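Local coordinates for stiv-a81 (Sulfolobus Turreted Icosahedral Virus, PDB 3RKL), which is of unknown function but is a small hyperthermophilic viral protein that assembles through a four-helix bundle, at residues L61-Y64 against A65-A69; V21-L25 against Q26-K30; A71-M74 against F75-E79; I43-L46 against S47-E50. The protein carries 1 engineered substitution. All blocks are in the same frame, centred on the assembly; numbering follows the deposited sequence.

Contact 1: L61-Y64 against A65-A69; sequences LHEY and AIYLA
Y67 meets two residues of the preceding turn of helix 55-80, E63 and Y64. The tight part is with E63. Y67 OH donates to E63 OE2 at 2.6 Å, slightly out of the carboxylate plane on its anti side. The carboxylate and ring planes are 81° apart. E63 reaches the hydroxyl because its CG lies anti to the backbone N (chi1 168°) and the chain runs extended from there. E63 CG packs 3.2 Å from Y67 CZ. The carbonyl oxygen E63 O sits over the centre of the same ring, 3.3 Å above the plane.

Helix 55-80 packs here on helix 25-46 as part of the four-helix bundle, with L61, Y64 and L68 lying against that helix. H62 and I66, one turn apart, are also close. They make a CH-pi contact, with I66 CG1 over one face of the imidazole and 3.5 Å from H62 CE1. H62 NE2 is bonded to Y15 OH.

The tyrosine pair is looser. The edge of Y67 points to the face of Y64 in a T-shaped stack, centroids 5.4 Å apart and planes at 71°. E63 forms the partly exposed side of this otherwise buried group, and its OE1 has a weak, long ion pair with K18.

Contact 2: V21-L25 against Q26-K30; sequences VLSNL and QEDIK
D28 turns its carboxylate back toward the residues just before helix 25-46 and takes two backbone N-H groups on one oxygen. S23 N reaches D28 OD2 nearly along the C-O axis, at 3.0 Å. N24 N reaches the same oxygen from above the carboxylate plane, 49° out of it, also at 3.0 Å. The side chain gets there because CG lies anti to the carbonyl carbon (chi1 -70°). L22 crosses D28 obliquely, with its CD1 3.6 Å from D28 OD2. Water 1 joins S23 OG to D28 OD1, and D28 OD1 also bonds Y49 OH of the third subunit.

N24 is the N-cap. Its OD1 accepts a weak bond from E27 N at 3.5 Å. The two side chains run side by side in the same direction, with their amide and carboxylate planes 64° apart. N24 ND2 comes within 3.4 Å of E27 CG. The carboxylate of E27 leads away to K30, where NZ and OE2 form a salt bridge. The first helical turns close through D28 N to N24 O at 2.7 Å and I29 N to L25 O at 2.8 Å.

L22 packs on I13 of strand 12-15. L25, Q26 and I29 lie against F75 of helix 55-80, while Q26 NE2 bonds A40 O of the second subunit. The cap therefore sits where the small sheet gives way to the helical pair.

Contact 3: A71-M74 against F75-E79; sequences ATSM and FIDSE. Engineered in segment 71-74: M74 (natural residue Leu).
The backbone is regular alpha-helix, with F75 N, I76 N, D77 N and S78 N bonded to A71 O, T72 O, S73 O and M74 O. The straightest of the four is D77 N to S73 O, 3.1 Å long with an N-H...O angle of 170°. This is the C-terminal part of helix 55-80, the second helix of the pair that each chain gives to the bundle. Beyond the backbone bonds, side-chain carbons lie against carbonyl oxygens of the turn before.

F75 CB lies 3.4 Å from A71 O, and the phenyl ring then leads away from 71-74. The ring packs on L25 and I29 of helix 25-46 and meets Y58 of the second subunit with planes at about 55°. I76 places CG2 between its backbone N and carbonyl carbon, and this methyl comes 3.2 Å from S73 O. The residue also packs on N59 of the second subunit.

M74 is an engineered selenomethionine; the natural residue is Leu. Its chain bends at chi3 (53°) and packs on L22, L25 and N11.

T72 OG1 turns back to A69 O in the preceding turn and also bonds H62 ND1 of the second subunit. D77 and S78 are on the exposed side. The carboxylate of D77 points back along the helix, with D77 CG 3.3 Å from S73 O. D77 OD2 stays 4.2 Å from S73 OG, too far for a hydrogen bond.

Contact 4: I43-L46 against S47-E50; sequences IEKL and SQYE
S47, Q48 and E50 fold back on the last turn of helix 25-46, and three carbonyl oxygens there each take two donors. I43 O accepts S47 OG at 2.8 Å and S47 N at 2.9 Å. The two donors reach it from opposite faces of the carbonyl plane. S47 OG lies anti to its own carbonyl carbon (chi1 -67°), which turns the hydroxyl back to I43 O. K45 O accepts Q48 NE2 at 2.7 Å and Q48 N at 3.2 Å. The amide NE2 is tilted 20° from the carbonyl plane, and the oxygen lies 22° out of the amide plane. L46 O accepts E50 N at 2.8 Å and also Y49 N.

The chain thus leaves the helix through mixed i+3 and i+4 bonds, with S47 OG and Q48 NE2 as added side-chain donors. The region lies in a predicted coiled coil.

Van der Waals contacts are few. K45 and Q48 lie side by side, with K45 CB 4.0 Å from Q48 NE2. L46 and E50 also run side by side, and L46 CD2 is 4.1 Å from E50 OE2. I43 and L46 pack on L57 of helix 55-80.

Polar ends bind neighbours. E44 OE1 forms a salt bridge with K30 of the second subunit. On the third subunit, E50 OE2 bonds Y64 OH, and Y49 OH, besides D28, bonds N31 ND2.

Overall arrangement
The four contacts mark out the helical hairpin of helices 25-46 and 55-80. Contacts 2 and 4 lie at the two ends of helix 25-46, with centres 30 Å apart. Contacts 1 and 3 follow each other along helix 55-80, centres 15 Å apart. Contact 2 faces contact 3 across the hairpin, with L25 CD2 3.6 Å from M74 CE. Contact 1 touches both ends of the first helix: L68 CD1 lies 3.5 Å from I29 O, and L61 CD2 lies 4.0 Å from I43 CD1. Contacts 3 and 4 are far apart, nearest atoms about 20 Å. All four touch the second subunit.

Contact 1: L61-Y64 against A65-A69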
loop_
_atom_site.group_PDB
_atom_site.type_symbol
_atom_site.label_atom_id
_atom_site.label_comp_id
_atom_site.label_asym_id
_atom_site.label_seq_id
_atom_site.Cartn_x
_atom_site.Cartn_y
_atom_site.Cartn_z
ATOM N N LEU A 61 5.909 5.722 21.412
ATOM C CA LEU A 61 4.616 6.009 20.797
ATOM C C LEU A 61 4.058 7.338 21.279
ATOM O O LEU A 61 3.628 8.184 20.482
ATOM C CB LEU A 61 3.638 4.868 21.072
ATOM C CG LEU A 61 2.206 5.045 20.566
ATOM C CD1 LEU A 61 2.187 5.288 19.055
ATOM C CD2 LEU A 61 1.346 3.857 20.921
ATOM N N HIS A 62 4.064 7.517 22.599
ATOM C CA HIS A 62 3.541 8.735 23.183
ATOM C C HIS A 62 4.399 9.945 22.826
ATOM O O HIS A 62 3.885 10.987 22.465
ATOM C CB HIS A 62 3.428 8.602 24.697
ATOM C CG HIS A 62 2.962 9.852 25.367
ATOM N ND1 HIS A 62 1.810 10.504 24.990
ATOM C CD2 HIS A 62 3.493 10.574 26.378
ATOM C CE1 HIS A 62 1.658 11.585 25.737
ATOM N NE2 HIS A 62 2.657 11.640 26.598
ATOM N N GLU A 63 5.707 9.781 22.936
ATOM C CA GLU A 63 6.658 10.846 22.619
ATOM C C GLU A 63 6.424 11.398 21.211
ATOM O O GLU A 63 6.278 12.609 21.003
ATOM C CB GLU A 63 8.073 10.275 22.770
ATOM C CG GLU A 63 9.184 11.094 22.234
ATOM C CD GLU A 63 10.566 10.456 22.444
ATOM O OE1 GLU A 63 10.656 9.274 22.873
ATOM O OE2 GLU A 63 11.569 11.155 22.170
ATOM N N TYR A 64 6.392 10.499 20.237
ATOM C CA TYR A 64 6.231 10.919 18.841
ATOM C C TYR A 64 4.847 11.517 18.580
ATOM O O TYR A 64 4.725 12.449 17.802
ATOM C CB TYR A 64 6.612 9.786 17.880
ATOM C CG TYR A 64 8.098 9.787 17.648
ATOM C CD1 TYR A 64 8.636 10.489 16.580
ATOM C CD2 TYR A 64 8.972 9.164 18.532
ATOM C CE1 TYR A 64 9.993 10.546 16.363
ATOM C CE2 TYR A 64 10.350 9.224 18.328
ATOM C CZ TYR A 64 10.846 9.930 17.241
ATOM O OH TYR A 64 12.194 10.002 17.008
ATOM N N ALA A 65 3.815 11.026 19.266
ATOM C CA ALA A 65 2.484 11.628 19.168
ATOM C C ALA A 65 2.483 13.058 19.730
ATOM O O ALA A 65 1.805 13.944 19.206
ATOM C CB ALA A 65 1.450 10.760 19.890
ATOM N N ILE A 66 3.247 13.279 20.799
ATOM C CA ILE A 66 3.393 14.617 21.383
ATOM C C ILE A 66 4.085 15.560 20.374
ATOM O O ILE A 66 3.627 16.687 20.157
ATOM C CB ILE A 66 4.148 14.568 22.725
ATOM C CG1 ILE A 66 3.246 13.992 23.824
ATOM C CG2 ILE A 66 4.681 15.961 23.111
ATOM C CD1 ILE A 66 2.177 14.956 24.350
ATOM N N TYR A 67 5.146 15.080 19.734
ATOM C CA TYR A 67 5.876 15.896 18.746
ATOM C C TYR A 67 4.964 16.260 17.568
ATOM O O TYR A 67 4.978 17.389 17.059
ATOM C CB TYR A 67 7.105 15.159 18.241
ATOM C CG TYR A 67 8.102 14.779 19.317
ATOM C CD1 TYR A 67 8.185 15.489 20.517
ATOM C CD2 TYR A 67 8.967 13.718 19.124
ATOM C CE1 TYR A 67 9.082 15.131 21.491
ATOM C CE2 TYR A 67 9.892 13.372 20.095
ATOM C CZ TYR A 67 9.934 14.076 21.270
ATOM O OH TYR A 67 10.853 13.695 22.237
ATOM N N LEU A 68 4.157 15.288 17.166
ATOM C CA LEU A 68 3.184 15.485 16.101
ATOM C C LEU A 68 2.128 16.533 16.473
ATOM O O LEU A 68 1.797 17.408 15.664
ATOM C CB LEU A 68 2.541 14.143 15.779
ATOM C CG LEU A 68 1.503 14.054 14.682
ATOM C CD1 LEU A 68 2.014 14.687 13.360
ATOM C CD2 LEU A 68 1.125 12.584 14.524
ATOM N N ALA A 69 1.624 16.480 17.706
ATOM C CA ALA A 69 0.645 17.480 18.165
ATOM C C ALA A 69 1.272 18.875 18.160
ATOM O O ALA A 69 0.654 19.847 17.692
ATOM C CB ALA A 69 0.108 17.125 19.554
#

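Contact 2: V21-L25 against Q26-K30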
loop_
_atom_site.group_PDB
_atom_site.type_symbol
_atom_site.label_atom_id
_atom_site.label_comp_id
_atom_site.label_asym_id
_atom_site.label_seq_id
_atom_site.Cartn_x
_atom_site.Cartn_y
_atom_site.Cartn_z
ATOM N N VAL A 21 13.429 19.096 17.507
ATOM C CA VAL A 21 13.477 20.214 16.564
ATOM C C VAL A 21 12.829 19.863 15.236
ATOM O O VAL A 21 13.194 18.876 14.594
ATOM C CB VAL A 21 14.927 20.659 16.313
ATOM C CG1 VAL A 21 14.960 21.820 15.324
ATOM C CG2 VAL A 21 15.595 21.040 17.630
ATOM N N LEU A 22 11.860 20.682 14.831
ATOM C CA LEU A 22 11.209 20.526 13.541
ATOM C C LEU A 22 11.920 21.406 12.517
ATOM O O LEU A 22 12.396 22.493 12.849
ATOM C CB LEU A 22 9.719 20.882 13.637
ATOM C CG LEU A 22 8.801 19.920 14.404
ATOM C CD1 LEU A 22 8.933 18.485 13.903
ATOM C CD2 LEU A 22 9.029 19.980 15.904
ATOM N N SER A 23 12.021 20.925 11.285
ATOM C CA SER A 23 12.709 21.682 10.219
ATOM C C SER A 23 11.921 21.829 8.913
ATOM O O SER A 23 12.208 22.719 8.106
ATOM C CB SER A 23 14.071 21.045 9.920
ATOM O OG SER A 23 13.920 19.820 9.222
ATOM N N ASN A 24 10.973 20.931 8.677
ATOM C CA ASN A 24 10.110 20.999 7.506
ATOM C C ASN A 24 8.756 20.485 7.926
ATOM O O ASN A 24 8.527 19.278 7.867
ATOM C CB ASN A 24 10.684 20.139 6.373
ATOM C CG ASN A 24 9.868 20.225 5.088
ATOM O OD1 ASN A 24 8.697 20.621 5.091
ATOM N ND2 ASN A 24 10.488 19.838 3.980
ATOM N N LEU A 25 7.874 21.387 8.358
ATOM C CA LEU A 25 6.629 20.976 9.019
ATOM C C LEU A 25 5.783 20.031 8.169
ATOM O O LEU A 25 5.328 18.999 8.665
ATOM C CB LEU A 25 5.799 22.172 9.487
ATOM C CG LEU A 25 6.391 23.003 10.627
ATOM C CD1 LEU A 25 5.494 24.188 10.981
ATOM C CD2 LEU A 25 6.637 22.121 11.859
ATOM N N GLN A 26 5.592 20.366 6.893
ATOM C CA GLN A 26 4.767 19.538 6.007
ATOM C C GLN A 26 5.282 18.094 5.980
ATOM O O GLN A 26 4.501 17.142 6.093
ATOM C CB GLN A 26 4.714 20.134 4.590
ATOM C CG GLN A 26 3.995 19.258 3.543
ATOM C CD GLN A 26 2.498 19.174 3.769
ATOM O OE1 GLN A 26 1.736 20.037 3.313
ATOM N NE2 GLN A 26 2.064 18.119 4.455
ATOM N N GLU A 27 6.595 17.935 5.849
ATOM C CA GLU A 27 7.214 16.616 5.761
ATOM C C GLU A 27 7.274 15.935 7.118
ATOM O O GLU A 27 6.988 14.738 7.239
ATOM C CB GLU A 27 8.625 16.712 5.159
ATOM C CG GLU A 27 8.621 17.021 3.676
ATOM C CD GLU A 27 7.783 16.035 2.884
ATOM O OE1 GLU A 27 8.109 14.829 2.919
ATOM O OE2 GLU A 27 6.800 16.467 2.242
ATOM N N ASP A 28 7.640 16.704 8.139
ATOM C CA ASP A 28 7.737 16.185 9.506
ATOM C C ASP A 28 6.392 15.673 10.019
ATOM O O ASP A 28 6.318 14.650 10.707
ATOM C CB ASP A 28 8.263 17.271 10.459
ATOM C CG ASP A 28 9.737 17.608 10.235
ATOM O OD1 ASP A 28 10.519 16.751 9.756
ATOM O OD2 ASP A 28 10.111 18.749 10.551
ATOM N N ILE A 29 5.312 16.378 9.689
ATOM C CA ILE A 29 3.990 15.930 10.120
ATOM C C ILE A 29 3.657 14.567 9.496
ATOM O O ILE A 29 3.216 13.658 10.199
ATOM C CB ILE A 29 2.907 16.999 9.822
ATOM C CG1 ILE A 29 3.094 18.191 10.770
ATOM C CG2 ILE A 29 1.516 16.409 9.972
ATOM C CD1 ILE A 29 2.341 19.455 10.349
ATOM N N LYS A 30 3.885 14.408 8.190
ATOM C CA LYS A 30 3.645 13.112 7.536
ATOM C C LYS A 30 4.503 12.022 8.174
ATOM O O LYS A 30 4.014 10.938 8.512
ATOM C CB LYS A 30 3.951 13.183 6.035
ATOM C CG LYS A 30 2.985 14.039 5.228
ATOM C CD LYS A 30 3.255 13.949 3.724
ATOM C CE LYS A 30 4.656 14.385 3.320
ATOM N NZ LYS A 30 4.884 14.317 1.822
HETATM O O HOH W 1 12.794 18.025 10.468
HETATM O O HOH W 2 6.182 22.904 5.661
#

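Contact 3: A71-M74 against F75-E79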
loop_
_atom_site.group_PDB
_atom_site.type_symbol
_atom_site.label_atom_id
_atom_site.label_comp_id
_atom_site.label_asym_id
_atom_site.label_seq_id
_atom_site.Cartn_x
_atom_site.Cartn_y
_atom_site.Cartn_z
ATOM N N ALA A 71 3.938 19.848 16.309
ATOM C CA ALA A 71 4.172 20.178 14.895
ATOM C C ALA A 71 2.923 20.718 14.192
ATOM O O ALA A 71 2.983 21.726 13.474
ATOM C CB ALA A 71 4.729 18.958 14.141
ATOM N N THR A 72 1.782 20.059 14.384
ATOM C CA THR A 72 0.545 20.547 13.781
ATOM C C THR A 72 0.119 21.910 14.345
ATOM O O THR A 72 -0.502 22.691 13.651
ATOM C CB THR A 72 -0.614 19.549 13.918
ATOM O OG1 THR A 72 -0.923 19.348 15.300
ATOM C CG2 THR A 72 -0.263 18.221 13.236
ATOM N N SER A 73 0.456 22.180 15.600
ATOM C CA SER A 73 0.165 23.489 16.178
ATOM C C SER A 73 0.980 24.554 15.470
ATOM O O SER A 73 0.459 25.609 15.102
ATOM C CB SER A 73 0.472 23.514 17.673
ATOM O OG SER A 73 0.046 24.744 18.238
HETATM N N MSE A 74 2.266 24.269 15.296
HETATM C CA MSE A 74 3.172 25.192 14.589
HETATM C C MSE A 74 2.686 25.441 13.155
HETATM O O MSE A 74 2.802 26.547 12.625
HETATM C CB MSE A 74 4.594 24.625 14.547
HETATM C CG MSE A 74 5.282 24.474 15.894
HETATM SE SE MSE A 74 6.934 23.392 15.765
HETATM C CE MSE A 74 7.818 24.385 14.329
ATOM N N PHE A 75 2.164 24.388 12.529
ATOM C CA PHE A 75 1.696 24.418 11.139
ATOM C C PHE A 75 0.514 25.375 10.977
ATOM O O PHE A 75 0.475 26.160 10.038
ATOM C CB PHE A 75 1.356 22.974 10.728
ATOM C CG PHE A 75 1.324 22.700 9.236
ATOM C CD1 PHE A 75 2.331 23.113 8.386
ATOM C CD2 PHE A 75 0.314 21.899 8.720
ATOM C CE1 PHE A 75 2.297 22.786 7.036
ATOM C CE2 PHE A 75 0.275 21.563 7.387
ATOM C CZ PHE A 75 1.264 22.015 6.538
ATOM N N ILE A 76 -0.444 25.332 11.900
ATOM C CA ILE A 76 -1.625 26.187 11.775
ATOM C C ILE A 76 -1.333 27.633 12.163
ATOM O O ILE A 76 -1.842 28.558 11.531
ATOM C CB ILE A 76 -2.870 25.632 12.529
ATOM C CG1 ILE A 76 -4.011 26.656 12.464
ATOM C CG2 ILE A 76 -2.566 25.291 13.960
ATOM C CD1 ILE A 76 -5.345 26.071 12.822
ATOM N N ASP A 77 -0.520 27.826 13.198
ATOM C CA ASP A 77 -0.074 29.160 13.586
ATOM C C ASP A 77 0.615 29.838 12.406
ATOM O O ASP A 77 0.359 31.005 12.109
ATOM C CB ASP A 77 0.912 29.081 14.752
ATOM C CG ASP A 77 0.252 28.710 16.071
ATOM O OD1 ASP A 77 -0.975 28.468 16.116
ATOM O OD2 ASP A 77 0.986 28.640 17.076
ATOM N N SER A 78 1.496 29.088 11.749
ATOM C CA SER A 78 2.235 29.592 10.593
ATOM C C SER A 78 1.323 29.927 9.419
ATOM O O SER A 78 1.538 30.920 8.723
ATOM C CB SER A 78 3.271 28.565 10.138
ATOM O OG SER A 78 4.112 29.118 9.138
ATOM N N GLU A 79 0.328 29.079 9.186
ATOM C CA GLU A 79 -0.629 29.295 8.108
ATOM C C GLU A 79 -1.460 30.557 8.362
ATOM O O GLU A 79 -1.680 31.350 7.443
ATOM C CB GLU A 79 -1.529 28.061 7.936
ATOM C CG GLU A 79 -2.618 28.217 6.888
ATOM C CD GLU A 79 -2.083 28.349 5.467
ATOM O OE1 GLU A 79 -0.894 28.038 5.227
ATOM O OE2 GLU A 79 -2.869 28.760 4.583
#

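Contact 4: I43-L46 against S47-E50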
loop_
_atom_site.group_PDB
_atom_site.type_symbol
_atom_site.label_atom_id
_atom_site.label_comp_id
_atom_site.label_asym_id
_atom_site.label_seq_id
_atom_site.Cartn_x
_atom_site.Cartn_y
_atom_site.Cartn_z
ATOM N N ILE A 43 3.184 -2.656 18.311
ATOM C CA ILE A 43 2.726 -3.044 19.646
ATOM C C ILE A 43 1.601 -4.076 19.529
ATOM O O ILE A 43 1.604 -5.091 20.225
ATOM C CB ILE A 43 2.313 -1.821 20.466
ATOM C CG1 ILE A 43 3.542 -0.988 20.817
ATOM C CG2 ILE A 43 1.557 -2.245 21.727
ATOM C CD1 ILE A 43 3.213 0.377 21.388
ATOM N N GLU A 44 0.668 -3.835 18.614
ATOM C CA GLU A 44 -0.440 -4.751 18.387
ATOM C C GLU A 44 0.046 -6.150 18.009
ATOM O O GLU A 44 -0.430 -7.157 18.534
ATOM C CB GLU A 44 -1.345 -4.217 17.279
ATOM C CG GLU A 44 -2.585 -5.064 17.070
ATOM C CD GLU A 44 -3.405 -4.660 15.860
ATOM O OE1 GLU A 44 -3.045 -3.703 15.147
ATOM O OE2 GLU A 44 -4.415 -5.339 15.607
ATOM N N LYS A 45 1.001 -6.200 17.088
ATOM C CA LYS A 45 1.506 -7.466 16.587
ATOM C C LYS A 45 2.333 -8.190 17.646
ATOM O O LYS A 45 2.213 -9.409 17.806
ATOM C CB LYS A 45 2.349 -7.251 15.315
ATOM C CG LYS A 45 1.529 -6.807 14.100
ATOM C CD LYS A 45 0.355 -7.738 13.791
ATOM C CE LYS A 45 -0.390 -7.272 12.542
ATOM N NZ LYS A 45 -1.460 -8.228 12.138
ATOM N N LEU A 46 3.147 -7.444 18.387
ATOM C CA LEU A 46 3.955 -8.055 19.454
ATOM C C LEU A 46 3.064 -8.610 20.556
ATOM O O LEU A 46 3.403 -9.603 21.207
ATOM C CB LEU A 46 4.950 -7.063 20.047
ATOM C CG LEU A 46 6.166 -6.734 19.187
ATOM C CD1 LEU A 46 6.923 -5.570 19.792
ATOM C CD2 LEU A 46 7.069 -7.949 19.051
ATOM N N SER A 47 1.914 -7.975 20.754
ATOM C CA SER A 47 0.972 -8.402 21.793
ATOM C C SER A 47 0.386 -9.804 21.581
ATOM O O SER A 47 -0.099 -10.421 22.534
ATOM C CB SER A 47 -0.159 -7.373 21.937
ATOM O OG SER A 47 0.346 -6.156 22.448
ATOM N N GLN A 48 0.439 -10.303 20.347
ATOM C CA GLN A 48 0.062 -11.691 20.030
ATOM C C GLN A 48 0.911 -12.710 20.792
ATOM O O GLN A 48 0.442 -13.796 21.134
ATOM C CB GLN A 48 0.263 -11.980 18.532
ATOM C CG GLN A 48 -0.494 -11.085 17.552
ATOM C CD GLN A 48 -0.035 -11.261 16.087
ATOM O OE1 GLN A 48 -0.855 -11.588 15.224
ATOM N NE2 GLN A 48 1.277 -11.037 15.806
ATOM N N TYR A 49 2.169 -12.351 21.032
ATOM C CA TYR A 49 3.164 -13.253 21.624
ATOM C C TYR A 49 3.674 -12.821 22.987
ATOM O O TYR A 49 4.140 -13.652 23.767
ATOM C CB TYR A 49 4.340 -13.423 20.667
ATOM C CG TYR A 49 3.928 -14.109 19.387
ATOM C CD1 TYR A 49 3.657 -15.470 19.371
ATOM C CD2 TYR A 49 3.778 -13.396 18.202
ATOM C CE1 TYR A 49 3.262 -16.108 18.216
ATOM C CE2 TYR A 49 3.381 -14.029 17.032
ATOM C CZ TYR A 49 3.126 -15.389 17.053
ATOM O OH TYR A 49 2.731 -16.034 15.923
ATOM N N GLU A 50 3.582 -11.532 23.286
ATOM C CA GLU A 50 4.141 -11.011 24.528
ATOM C C GLU A 50 3.051 -10.599 25.497
ATOM O O GLU A 50 2.215 -9.768 25.174
ATOM C CB GLU A 50 5.039 -9.818 24.233
ATOM C CG GLU A 50 6.133 -10.134 23.235
ATOM C CD GLU A 50 7.288 -9.157 23.288
ATOM O OE1 GLU A 50 7.180 -8.127 23.987
ATOM O OE2 GLU A 50 8.317 -9.429 22.631
#